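Local coordinates for nitrate regulatory protein (Klebsiella oxytoca, PDB 4AKK) that responds to nitrate and nitrite and binds the nasF operon leader RNA to prevent transcription termination, switching on the nasFEDCBA genes, at residues Q58-L62 and A112-A116; Q65-L69 and Q105-F109; H71-R77 and K196-Q201; Q137-L141 and Q158-I162. One frame throughout, in Å; residues are numbered along the deposited sequence.

How the interactions relate
Interactions 1, 2 and 3 lie one after another along helix 56-85. Interactions 1 and 2 pair it with the same partner, helix 92-117; their centres are 11 Å apart, and Ala112 CB packs on Gln65 CG at 3.9 Å. Interaction 3, its centre about 9 Å from the centre of the chain, turns to helix 180-212 and meets interaction 2 through Met72 and Gln105. Interaction 4, a local pairing of helices 138-147 and 152-167, has its centre 13 Å from that of interaction 3: Arg77 NH1 stands 3.0 Å from Ser160 OG, a probable hydrogen bond, and Glu76 packs on Phe159. Leu106 and Leu138 join interactions 2 and 4. Interactions 2, 3 and 4 lie within the NIT nitrate-sensing region.

Interaction 1 (Q58-L62 and A112-A116); sequences QQGTL and ALEPA
Apolar helix-helix packing joins Leu62, near the start of helix 56-85, to Ala112, Leu113 and Ala116, near the end of helix 92-117. The two segments run roughly antiparallel, at 146°, with their axes 9.1 Å apart. Leu62 is the wedge: CG anti to the backbone N (chi1 -180°) directs the branch at the opposite helix, where the two methyls take different partners. CD1 lies against Ala112 CB and meets Leu113 CD2 at 3.8 Å, while CD2 rests on Ala116 CB at 4.0 Å. Ala112 and Ala116, one helical turn apart, thus present their CB methyls to the leucine. The pair is the outer end of an antiparallel two-helix packing in the all-helical sensor part of the protein; helix 122-134 backs Leu113 through Ile128 and Val132, and Glu37 of the second subunit also packs on it. Gln58, a turn before Leu62, packs against the end of the second segment. Its CB abuts Pro115 CB at 3.8 Å, where the second helix is kinked, and the bend at chi2 carries the amide alongside Ala116, with OE1 3.4 Å from Ala116 CA. That oxygen is buried without a polar partner, whereas NE2 is bonded to Gln55. One water spans the backbones, donating to Gln58 O at 2.7 Å and to Ala112 O at 2.6 Å; Gln58 O also keeps its helical bond from Leu62 N.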
loop_
_atom_site.group_PDB
_atom_site.type_symbol
_atom_site.label_atom_id
_atom_site.label_comp_id
_atom_site.label_asym_id
_atom_site.label_seq_id
_atom_site.Cartn_x
_atom_site.Cartn_y
_atom_site.Cartn_z
ATOM N N GLN A 58 -8.261 -17.473 19.446
ATOM C CA GLN A 58 -7.137 -18.212 18.897
ATOM C C GLN A 58 -6.242 -17.294 18.053
ATOM O O GLN A 58 -5.018 -17.436 18.047
ATOM C CB GLN A 58 -7.613 -19.446 18.108
ATOM C CG GLN A 58 -8.475 -19.157 16.869
ATOM C CD GLN A 58 -7.674 -19.102 15.572
ATOM O OE1 GLN A 58 -6.445 -19.136 15.590
ATOM N NE2 GLN A 58 -8.374 -19.018 14.440
ATOM N N GLN A 59 -6.853 -16.347 17.352
ATOM C CA GLN A 59 -6.080 -15.383 16.575
ATOM C C GLN A 59 -5.233 -14.517 17.508
ATOM O O GLN A 59 -4.038 -14.322 17.282
ATOM C CB GLN A 59 -7.005 -14.526 15.708
ATOM C CG GLN A 59 -7.747 -15.329 14.660
ATOM C CD GLN A 59 -8.901 -14.558 14.050
ATOM O OE1 GLN A 59 -9.413 -13.608 14.645
ATOM N NE2 GLN A 59 -9.313 -14.959 12.855
ATOM N N GLY A 60 -5.850 -14.030 18.578
ATOM C CA GLY A 60 -5.149 -13.218 19.555
ATOM C C GLY A 60 -4.038 -13.981 20.252
ATOM O O GLY A 60 -2.953 -13.447 20.503
ATOM N N THR A 61 -4.309 -15.241 20.567
ATOM C CA THR A 61 -3.328 -16.082 21.239
ATOM C C THR A 61 -2.141 -16.361 20.323
ATOM O O THR A 61 -0.989 -16.237 20.731
ATOM C CB THR A 61 -3.941 -17.430 21.682
ATOM O OG1 THR A 61 -5.057 -17.186 22.545
ATOM C CG2 THR A 61 -2.910 -18.274 22.424
ATOM N N LEU A 62 -2.434 -16.755 19.089
ATOM C CA LEU A 62 -1.389 -17.023 18.111
ATOM C C LEU A 62 -0.473 -15.808 17.949
ATOM O O LEU A 62 0.747 -15.943 17.931
ATOM C CB LEU A 62 -1.991 -17.423 16.762
ATOM C CG LEU A 62 -0.944 -17.720 15.688
ATOM C CD1 LEU A 62 0.047 -18.782 16.168
ATOM C CD2 LEU A 62 -1.609 -18.137 14.375
ATOM N N ALA A 112 -0.430 -23.234 19.711
ATOM C CA ALA A 112 -1.329 -22.179 19.249
ATOM C C ALA A 112 -1.691 -22.330 17.768
ATOM O O ALA A 112 -2.679 -21.758 17.311
ATOM C CB ALA A 112 -0.738 -20.804 19.521
ATOM N N LEU A 113 -0.914 -23.115 17.022
ATOM C CA LEU A 113 -1.234 -23.340 15.603
ATOM C C LEU A 113 -2.419 -24.298 15.371
ATOM O O LEU A 113 -3.095 -24.209 14.343
ATOM C CB LEU A 113 -0.010 -23.827 14.816
ATOM C CG LEU A 113 1.110 -22.822 14.522
ATOM C CD1 LEU A 113 2.223 -23.502 13.751
ATOM C CD2 LEU A 113 0.583 -21.629 13.750
ATOM N N GLU A 114 -2.666 -25.207 16.316
ATOM C CA GLU A 114 -3.704 -26.234 16.147
ATOM C C GLU A 114 -5.081 -25.633 15.870
ATOM O O GLU A 114 -5.729 -25.986 14.891
ATOM C CB GLU A 114 -3.752 -27.182 17.366
ATOM C CG GLU A 114 -4.542 -28.489 17.147
ATOM C CD GLU A 114 -6.038 -28.373 17.475
ATOM O OE1 GLU A 114 -6.382 -27.814 18.541
ATOM O OE2 GLU A 114 -6.871 -28.862 16.673
ATOM N N PRO A 115 -5.532 -24.713 16.736
ATOM C CA PRO A 115 -6.822 -24.069 16.500
ATOM C C PRO A 115 -6.817 -23.219 15.227
ATOM O O PRO A 115 -7.858 -23.112 14.574
ATOM C CB PRO A 115 -7.003 -23.189 17.746
ATOM C CG PRO A 115 -6.134 -23.803 18.773
ATOM C CD PRO A 115 -4.955 -24.323 18.033
ATOM N N ALA A 116 -5.673 -22.640 14.867
ATOM C CA ALA A 116 -5.615 -21.771 13.685
ATOM C C ALA A 116 -5.918 -22.540 12.410
ATOM O O ALA A 116 -6.501 -21.997 11.473
ATOM C CB ALA A 116 -4.258 -21.074 13.577
HETATM O O HOH W 1 -4.069 -19.950 18.603
#

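Interaction 2 (Q65-L69 and Q105-F109); sequences QISAL and QLTRF
The CD2 methyl of Leu69 lies over a face of the Phe109 ring in an antiparallel helix pairing of the NIT domain, helix 56-85 against helix 92-117, with the segment axes at 161°. This methyl stands 4.2 Å from the Phe109 ring centroid in a CH-pi contact. Ile66 approaches the same ring from another direction, its CG1 lying near the ring plane at the edge, 3.6 Å from Phe109 CE1. Between them the two aliphatic residues hold the ring by face and rim, and Leu166 of helix 152-167 also packs on it. The other branch of Leu69, CD1, slides past Gln105 CB, and CD2 touches Leu106 CD2 at 3.9 Å as the two leucines lie aslant.

On the more exposed flank two glutamines, both bent at chi2, bring their amides together with planes only 22° apart, although the chains themselves cross at about a right angle. The carbonyl oxygens face one another, Gln65 OE1 and Gln105 OE1 being 3.4 Å apart, two acceptors with no bond between them. A water sits by both; it is 2.7 Å from Gln105 OE1, but its modelled approach to Gln65 OE1 is too short to be trusted. The extended Arg108 chain crosses Gln65 at a slant, and at the edge of its guanidinium, in plane, lies the amide nitrogen Gln65 NE2, 3.9 Å from Arg108 NH1.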
loop_
_atom_site.group_PDB
_atom_site.type_symbol
_atom_site.label_atom_id
_atom_site.label_comp_id
_atom_site.label_asym_id
_atom_site.label_seq_id
_atom_site.Cartn_x
_atom_site.Cartn_y
_atom_site.Cartn_z
ATOM N N GLN A 65 1.777 -15.635 21.029
ATOM C CA GLN A 65 2.821 -16.655 20.982
ATOM C C GLN A 65 3.887 -16.353 19.927
ATOM O O GLN A 65 5.058 -16.674 20.116
ATOM C CB GLN A 65 2.225 -18.048 20.753
ATOM C CG GLN A 65 1.372 -18.538 21.931
ATOM C CD GLN A 65 2.095 -18.412 23.278
ATOM O OE1 GLN A 65 3.358 -18.802 23.303
ATOM N NE2 GLN A 65 1.524 -17.958 24.270
ATOM N N ILE A 66 3.488 -15.736 18.823
ATOM C CA ILE A 66 4.457 -15.347 17.801
ATOM C C ILE A 66 5.371 -14.279 18.382
ATOM O O ILE A 66 6.594 -14.361 18.271
ATOM C CB ILE A 66 3.765 -14.834 16.524
ATOM C CG1 ILE A 66 3.209 -16.019 15.726
ATOM C CG2 ILE A 66 4.742 -14.000 15.678
ATOM C CD1 ILE A 66 2.143 -15.646 14.731
ATOM N N SER A 67 4.759 -13.292 19.031
ATOM C CA SER A 67 5.503 -12.225 19.676
ATOM C C SER A 67 6.531 -12.751 20.673
ATOM O O SER A 67 7.666 -12.271 20.718
ATOM C CB SER A 67 4.548 -11.285 20.398
ATOM O OG SER A 67 5.272 -10.311 21.127
ATOM N N ALA A 68 6.125 -13.726 21.479
ATOM C CA ALA A 68 6.998 -14.264 22.517
ATOM C C ALA A 68 8.145 -15.062 21.912
ATOM O O ALA A 68 9.290 -14.949 22.349
ATOM C CB ALA A 68 6.203 -15.132 23.492
ATOM N N LEU A 69 7.827 -15.882 20.917
ATOM C CA LEU A 69 8.848 -16.660 20.226
ATOM C C LEU A 69 9.866 -15.732 19.552
ATOM O O LEU A 69 11.064 -15.952 19.635
ATOM C CB LEU A 69 8.202 -17.584 19.192
ATOM C CG LEU A 69 9.144 -18.427 18.326
ATOM C CD1 LEU A 69 10.026 -19.310 19.189
ATOM C CD2 LEU A 69 8.358 -19.264 17.328
ATOM N N GLN A 105 9.152 -21.720 24.014
ATOM C CA GLN A 105 8.153 -20.962 23.261
ATOM C C GLN A 105 7.720 -21.666 21.967
ATOM O O GLN A 105 6.579 -21.526 21.535
ATOM C CB GLN A 105 8.643 -19.541 22.957
ATOM C CG GLN A 105 8.879 -18.692 24.198
ATOM C CD GLN A 105 7.654 -18.604 25.094
ATOM O OE1 GLN A 105 6.520 -18.784 24.641
ATOM N NE2 GLN A 105 7.878 -18.327 26.376
ATOM N N LEU A 106 8.627 -22.412 21.346
ATOM C CA LEU A 106 8.295 -23.150 20.130
ATOM C C LEU A 106 7.136 -24.103 20.385
ATOM O O LEU A 106 6.211 -24.226 19.576
ATOM C CB LEU A 106 9.507 -23.940 19.637
ATOM C CG LEU A 106 10.421 -23.246 18.626
ATOM C CD1 LEU A 106 11.654 -24.111 18.321
ATOM C CD2 LEU A 106 9.653 -22.902 17.355
ATOM N N THR A 107 7.217 -24.800 21.510
ATOM C CA THR A 107 6.154 -25.685 21.954
ATOM C C THR A 107 4.825 -24.949 22.049
ATOM O O THR A 107 3.813 -25.418 21.537
ATOM C CB THR A 107 6.493 -26.264 23.335
ATOM O OG1 THR A 107 7.738 -26.961 23.251
ATOM C CG2 THR A 107 5.395 -27.213 23.816
ATOM N N ARG A 108 4.831 -23.801 22.720
ATOM C CA ARG A 108 3.626 -22.999 22.857
ATOM C C ARG A 108 3.140 -22.486 21.496
ATOM O O ARG A 108 1.938 -22.422 21.246
ATOM C CB ARG A 108 3.876 -21.819 23.789
ATOM C CG ARG A 108 4.109 -22.193 25.263
ATOM C CD ARG A 108 4.661 -20.993 26.030
ATOM N NE ARG A 108 4.508 -21.115 27.477
ATOM C CZ ARG A 108 3.507 -20.571 28.167
ATOM N NH1 ARG A 108 2.566 -19.871 27.541
ATOM N NH2 ARG A 108 3.442 -20.729 29.484
ATOM N N PHE A 109 4.079 -22.116 20.629
ATOM C CA PHE A 109 3.754 -21.632 19.283
ATOM C C PHE A 109 3.081 -22.726 18.464
ATOM O O PHE A 109 2.059 -22.490 17.807
ATOM C CB PHE A 109 5.023 -21.150 18.571
ATOM C CG PHE A 109 4.848 -20.896 17.087
ATOM C CD1 PHE A 109 4.117 -19.801 16.631
ATOM C CD2 PHE A 109 5.437 -21.734 16.154
ATOM C CE1 PHE A 109 3.964 -19.557 15.268
ATOM C CE2 PHE A 109 5.286 -21.504 14.781
ATOM C CZ PHE A 109 4.553 -20.413 14.339
HETATM O O HOH W 2 5.452 -18.766 22.113
#

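Interaction 3 (H71-R77 and K196-Q201); sequences HMLQCER and KELAGQ. With EDO (1,2-ethanediol), chain C.
Arg77 and Glu197 form the one salt bridge across this contact, and it is an end-on grip. Arg77 NH1 donates to Glu197 OE2 at 2.8 Å, in the guanidinium plane and on the syn lone pair, while Arg77 NH2 reaches Glu197 OE1 at 3.0 Å from a more tilted position; NH1 has Ser160 OG as a further partner. Because Gly200 has no side chain, the guanidinium can settle beside its backbone.

Neutral groups add further hydrogen bonds to the carboxylate. Gln74 NE2 gives a nearly straight bond (172°) of 3.1 Å to Glu197 OE1, entering on the anti lone pair with amide and carboxylate almost coplanar. Gln201 NE2, one turn along the same helix as Glu197, donates to Glu197 OE2 at 2.7 Å. Each carboxylate oxygen therefore accepts two bonds, which should fix its rotation and favour the charged form.

The lysine ammonium takes two acceptors across the contact, with a long, weak ion pair to Glu297 besides. The chain of Lys196 runs extended and turns at its end (chi4 -81°), so that NZ meets Gln74 OE1 at 2.8 Å on a lone pair and, in the ring plane, His71 ND1 at 3.0 Å. Gln74 thus links both ionic groups, its amide donating on one side and accepting on the other. A 1,2-ethanediol, probably from the crystallisation liquor, takes a hydrogen bond from Arg77 NE through O1.

This buried network of charged and amide groups, between segments whose axes run nearly parallel (6°), ties helix 56-85 to helix 180-212 inside the all-helical NIT nitrate receptor.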
loop_
_atom_site.group_PDB
_atom_site.type_symbol
_atom_site.label_atom_id
_atom_site.label_comp_id
_atom_site.label_asym_id
_atom_site.label_seq_id
_atom_site.Cartn_x
_atom_site.Cartn_y
_atom_site.Cartn_z
ATOM N N HIS A 71 10.603 -12.769 20.411
ATOM C CA HIS A 71 11.397 -12.115 21.438
ATOM C C HIS A 71 12.548 -13.007 21.928
ATOM O O HIS A 71 13.699 -12.560 22.034
ATOM C CB HIS A 71 10.527 -11.645 22.616
ATOM C CG HIS A 71 11.316 -10.971 23.694
ATOM N ND1 HIS A 71 11.774 -9.674 23.583
ATOM C CD2 HIS A 71 11.763 -11.426 24.891
ATOM C CE1 HIS A 71 12.457 -9.355 24.667
ATOM N NE2 HIS A 71 12.466 -10.401 25.477
ATOM N N MET A 72 12.239 -14.266 22.220
ATOM C CA MET A 72 13.268 -15.212 22.633
ATOM C C MET A 72 14.321 -15.405 21.533
ATOM O O MET A 72 15.515 -15.495 21.818
ATOM C CB MET A 72 12.655 -16.563 23.026
ATOM C CG MET A 72 11.730 -16.547 24.268
ATOM S SD MET A 72 12.079 -15.437 25.680
ATOM C CE MET A 72 13.856 -15.326 25.775
ATOM N N LEU A 73 13.871 -15.480 20.279
ATOM C CA LEU A 73 14.794 -15.615 19.145
ATOM C C LEU A 73 15.706 -14.391 19.040
ATOM O O LEU A 73 16.876 -14.515 18.699
ATOM C CB LEU A 73 14.026 -15.819 17.837
ATOM C CG LEU A 73 13.441 -17.222 17.665
ATOM C CD1 LEU A 73 12.391 -17.224 16.570
ATOM C CD2 LEU A 73 14.538 -18.245 17.374
ATOM N N GLN A 74 15.161 -13.216 19.342
ATOM C CA GLN A 74 15.959 -11.987 19.400
ATOM C C GLN A 74 17.010 -12.052 20.519
ATOM O O GLN A 74 18.137 -11.570 20.360
ATOM C CB GLN A 74 15.040 -10.771 19.601
ATOM C CG GLN A 74 14.237 -10.367 18.358
ATOM C CD GLN A 74 12.990 -9.542 18.677
ATOM O OE1 GLN A 74 12.507 -9.533 19.816
ATOM N NE2 GLN A 74 12.447 -8.863 17.659
ATOM N N CYS A 75 16.641 -12.637 21.655
ATOM C CA CYS A 75 17.603 -12.833 22.744
ATOM C C CYS A 75 18.694 -13.805 22.306
ATOM O O CYS A 75 19.885 -13.555 22.501
ATOM C CB CYS A 75 16.910 -13.345 24.019
ATOM S SG CYS A 75 15.681 -12.194 24.743
ATOM N N GLU A 76 18.285 -14.915 21.703
ATOM C CA GLU A 76 19.260 -15.884 21.213
ATOM C C GLU A 76 20.160 -15.261 20.141
ATOM O O GLU A 76 21.361 -15.486 20.131
ATOM C CB GLU A 76 18.580 -17.155 20.689
ATOM C CG GLU A 76 19.563 -18.290 20.404
ATOM C CD GLU A 76 18.882 -19.615 20.109
ATOM O OE1 GLU A 76 17.637 -19.670 20.140
ATOM O OE2 GLU A 76 19.591 -20.605 19.840
ATOM N N ARG A 77 19.586 -14.479 19.238
ATOM C CA ARG A 77 20.398 -13.838 18.210
ATOM C C ARG A 77 21.514 -13.002 18.852
ATOM O O ARG A 77 22.680 -13.133 18.501
ATOM C CB ARG A 77 19.533 -12.981 17.268
ATOM C CG ARG A 77 20.331 -12.297 16.134
ATOM C CD ARG A 77 19.419 -11.486 15.209
ATOM N NE ARG A 77 18.565 -10.555 15.958
ATOM C CZ ARG A 77 17.487 -9.960 15.453
ATOM N NH1 ARG A 77 17.124 -10.202 14.192
ATOM N NH2 ARG A 77 16.758 -9.129 16.208
ATOM N N LYS A 196 10.597 -3.067 16.633
ATOM C CA LYS A 196 11.416 -3.686 17.674
ATOM C C LYS A 196 12.378 -4.670 17.039
ATOM O O LYS A 196 13.522 -4.795 17.472
ATOM C CB LYS A 196 10.502 -4.402 18.674
ATOM C CG LYS A 196 11.192 -5.176 19.767
ATOM C CD LYS A 196 10.164 -5.609 20.825
ATOM C CE LYS A 196 10.754 -6.577 21.842
ATOM N NZ LYS A 196 10.793 -7.975 21.334
ATOM N N GLU A 197 11.919 -5.375 16.007
ATOM C CA GLU A 197 12.805 -6.285 15.284
ATOM C C GLU A 197 13.965 -5.527 14.625
ATOM O O GLU A 197 15.121 -5.963 14.663
ATOM C CB GLU A 197 12.030 -7.078 14.226
ATOM C CG GLU A 197 12.920 -7.730 13.152
ATOM C CD GLU A 197 14.003 -8.660 13.724
ATOM O OE1 GLU A 197 14.023 -8.886 14.958
ATOM O OE2 GLU A 197 14.845 -9.168 12.939
ATOM N N LEU A 198 13.640 -4.403 14.008
ATOM C CA LEU A 198 14.628 -3.578 13.332
ATOM C C LEU A 198 15.563 -2.926 14.339
ATOM O O LEU A 198 16.726 -2.692 14.031
ATOM C CB LEU A 198 13.943 -2.506 12.477
ATOM C CG LEU A 198 13.137 -3.018 11.266
ATOM C CD1 LEU A 198 12.655 -1.863 10.399
ATOM C CD2 LEU A 198 13.932 -3.993 10.422
ATOM N N ALA A 199 15.051 -2.611 15.532
ATOM C CA ALA A 199 15.921 -2.146 16.617
ATOM C C ALA A 199 16.913 -3.256 16.991
ATOM O O ALA A 199 18.091 -2.997 17.205
ATOM C CB ALA A 199 15.100 -1.717 17.836
ATOM N N GLY A 200 16.418 -4.490 17.068
ATOM C CA GLY A 200 17.262 -5.654 17.265
ATOM C C GLY A 200 18.314 -5.848 16.183
ATOM O O GLY A 200 19.432 -6.224 16.485
ATOM N N GLN A 201 17.963 -5.604 14.922
ATOM C CA GLN A 201 18.958 -5.652 13.855
ATOM C C GLN A 201 19.966 -4.509 13.962
ATOM O O GLN A 201 21.147 -4.703 13.676
ATOM C CB GLN A 201 18.296 -5.689 12.468
ATOM C CG GLN A 201 17.492 -6.956 12.258
ATOM C CD GLN A 201 16.805 -6.996 10.916
ATOM O OE1 GLN A 201 17.191 -6.275 9.995
ATOM N NE2 GLN A 201 15.784 -7.844 10.792
HETATM C C1 EDO C . 20.524 -8.595 17.632
HETATM O O1 EDO C . 20.018 -9.646 18.455
HETATM C C2 EDO C . 21.697 -7.890 18.305
HETATM O O2 EDO C . 22.871 -8.698 18.462
#

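Interaction 4 (Q137-L141 and Q158-I162); sequences QLAAL and QFSRI. With EDO (1,2-ethanediol), chain E.
Gln137 OE1 takes a 2.6 Å hydrogen bond from a water that in turn accepts from Arg161 NH2 at 2.9 Å. The water bridges the Gln137 amide and the Arg161 guanidinium, whose planes are 73° apart, at the margin of a helical hairpin: helices 138-147 and 152-167 follow one another in the NIT domain and pack side by side. Beneath this polar rim the contact is apolar. Leu138 sends CD2 to Ile162 CD1, the two meeting at 3.5 Å, and the same methyl touches Phe159 CE1 at 3.9 Å. Further along, Leu141 lies aslant over the ring of Phe159. Chi1 of 170° swings its CG away from the backbone N, and with chi2 near 60° CD1 passes alongside Gln158, 3.4 Å from Gln158 OE1, while CD2 turns to the aromatic. From elsewhere in the domain, helix 56-85 packs on Phe159 and Ile162, while Leu138 is backed by Val102 of helix 92-117. On the ring face the fit is close to ideal for a CH-pi contact, Leu141 CD2 lying 3.6 Å from the Phe159 ring centroid and only 9° off the ring normal.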
loop_
_atom_site.group_PDB
_atom_site.type_symbol
_atom_site.label_atom_id
_atom_site.label_comp_id
_atom_site.label_asym_id
_atom_site.label_seq_id
_atom_site.Cartn_x
_atom_site.Cartn_y
_atom_site.Cartn_z
ATOM N N GLN A 137 15.598 -25.671 11.442
ATOM C CA GLN A 137 16.993 -25.418 11.101
ATOM C C GLN A 137 17.750 -24.814 12.275
ATOM O O GLN A 137 18.966 -24.661 12.229
ATOM C CB GLN A 137 17.094 -24.513 9.875
ATOM C CG GLN A 137 16.277 -25.005 8.701
ATOM C CD GLN A 137 16.705 -24.381 7.389
ATOM O OE1 GLN A 137 17.335 -23.320 7.363
ATOM N NE2 GLN A 137 16.362 -25.039 6.287
ATOM N N LEU A 138 17.026 -24.490 13.339
ATOM C CA LEU A 138 17.651 -23.961 14.542
ATOM C C LEU A 138 18.717 -24.878 15.132
ATOM O O LEU A 138 19.739 -24.402 15.616
ATOM C CB LEU A 138 16.600 -23.642 15.598
ATOM C CG LEU A 138 15.896 -22.309 15.393
ATOM C CD1 LEU A 138 14.757 -22.157 16.384
ATOM C CD2 LEU A 138 16.897 -21.165 15.515
ATOM N N ALA A 139 18.483 -26.186 15.100
ATOM C CA ALA A 139 19.457 -27.124 15.650
ATOM C C ALA A 139 20.811 -27.018 14.937
ATOM O O ALA A 139 21.849 -26.899 15.580
ATOM C CB ALA A 139 18.927 -28.549 15.599
ATOM N N ALA A 140 20.792 -27.049 13.611
ATOM C CA ALA A 140 22.023 -26.942 12.828
ATOM C C ALA A 140 22.736 -25.612 13.072
ATOM O O ALA A 140 23.961 -25.568 13.228
ATOM C CB ALA A 140 21.729 -27.118 11.359
ATOM N N LEU A 141 21.961 -24.532 13.109
ATOM C CA LEU A 141 22.514 -23.201 13.327
ATOM C C LEU A 141 23.216 -23.106 14.680
ATOM O O LEU A 141 24.311 -22.558 14.783
ATOM C CB LEU A 141 21.411 -22.145 13.222
ATOM C CG LEU A 141 21.710 -20.704 13.645
ATOM C CD1 LEU A 141 22.857 -20.133 12.811
ATOM C CD2 LEU A 141 20.445 -19.844 13.509
ATOM N N GLN A 158 20.625 -15.559 9.670
ATOM C CA GLN A 158 19.754 -16.731 9.742
ATOM C C GLN A 158 18.702 -16.619 10.856
ATOM O O GLN A 158 17.547 -16.995 10.658
ATOM C CB GLN A 158 20.578 -18.018 9.874
ATOM C CG GLN A 158 21.513 -18.252 8.689
ATOM C CD GLN A 158 22.198 -19.606 8.732
ATOM O OE1 GLN A 158 21.722 -20.488 9.611
ATOM N NE2 GLN A 158 23.144 -19.858 7.982
ATOM N N PHE A 159 19.093 -16.098 12.016
ATOM C CA PHE A 159 18.113 -15.776 13.050
ATOM C C PHE A 159 17.102 -14.763 12.509
ATOM O O PHE A 159 15.893 -14.926 12.673
ATOM C CB PHE A 159 18.785 -15.218 14.306
ATOM C CG PHE A 159 19.399 -16.267 15.185
ATOM C CD1 PHE A 159 18.604 -17.190 15.843
ATOM C CD2 PHE A 159 20.769 -16.340 15.343
ATOM C CE1 PHE A 159 19.167 -18.167 16.645
ATOM C CE2 PHE A 159 21.339 -17.315 16.139
ATOM C CZ PHE A 159 20.539 -18.228 16.789
ATOM N N SER A 160 17.607 -13.714 11.859
ATOM C CA SER A 160 16.747 -12.666 11.345
ATOM C C SER A 160 15.728 -13.209 10.353
ATOM O O SER A 160 14.610 -12.715 10.292
ATOM C CB SER A 160 17.576 -11.567 10.680
ATOM O OG SER A 160 18.408 -10.924 11.625
ATOM N N ARG A 161 16.131 -14.196 9.553
ATOM C CA ARG A 161 15.247 -14.784 8.548
ATOM C C ARG A 161 14.111 -15.601 9.181
ATOM O O ARG A 161 12.964 -15.514 8.749
ATOM C CB ARG A 161 16.040 -15.652 7.570
ATOM C CG ARG A 161 15.154 -16.496 6.664
ATOM C CD ARG A 161 15.960 -17.235 5.616
ATOM N NE ARG A 161 16.854 -18.223 6.212
ATOM C CZ ARG A 161 17.611 -19.063 5.514
ATOM N NH1 ARG A 161 17.577 -19.042 4.187
ATOM N NH2 ARG A 161 18.400 -19.925 6.143
ATOM N N ILE A 162 14.433 -16.392 10.202
ATOM C CA ILE A 162 13.408 -17.115 10.941
ATOM C C ILE A 162 12.407 -16.130 11.543
ATOM O O ILE A 162 11.191 -16.313 11.461
ATOM C CB ILE A 162 14.026 -17.960 12.066
ATOM C CG1 ILE A 162 14.849 -19.105 11.470
ATOM C CG2 ILE A 162 12.931 -18.516 12.982
ATOM C CD1 ILE A 162 15.649 -19.891 12.487
HETATM C C1 EDO E . 15.009 -26.574 18.020
HETATM O O1 EDO E . 13.902 -26.424 18.920
HETATM C C2 EDO E . 14.537 -27.105 16.668
HETATM O O2 EDO E . 15.659 -27.649 15.949
HETATM O O HOH W 3 18.423 -21.343 8.620
#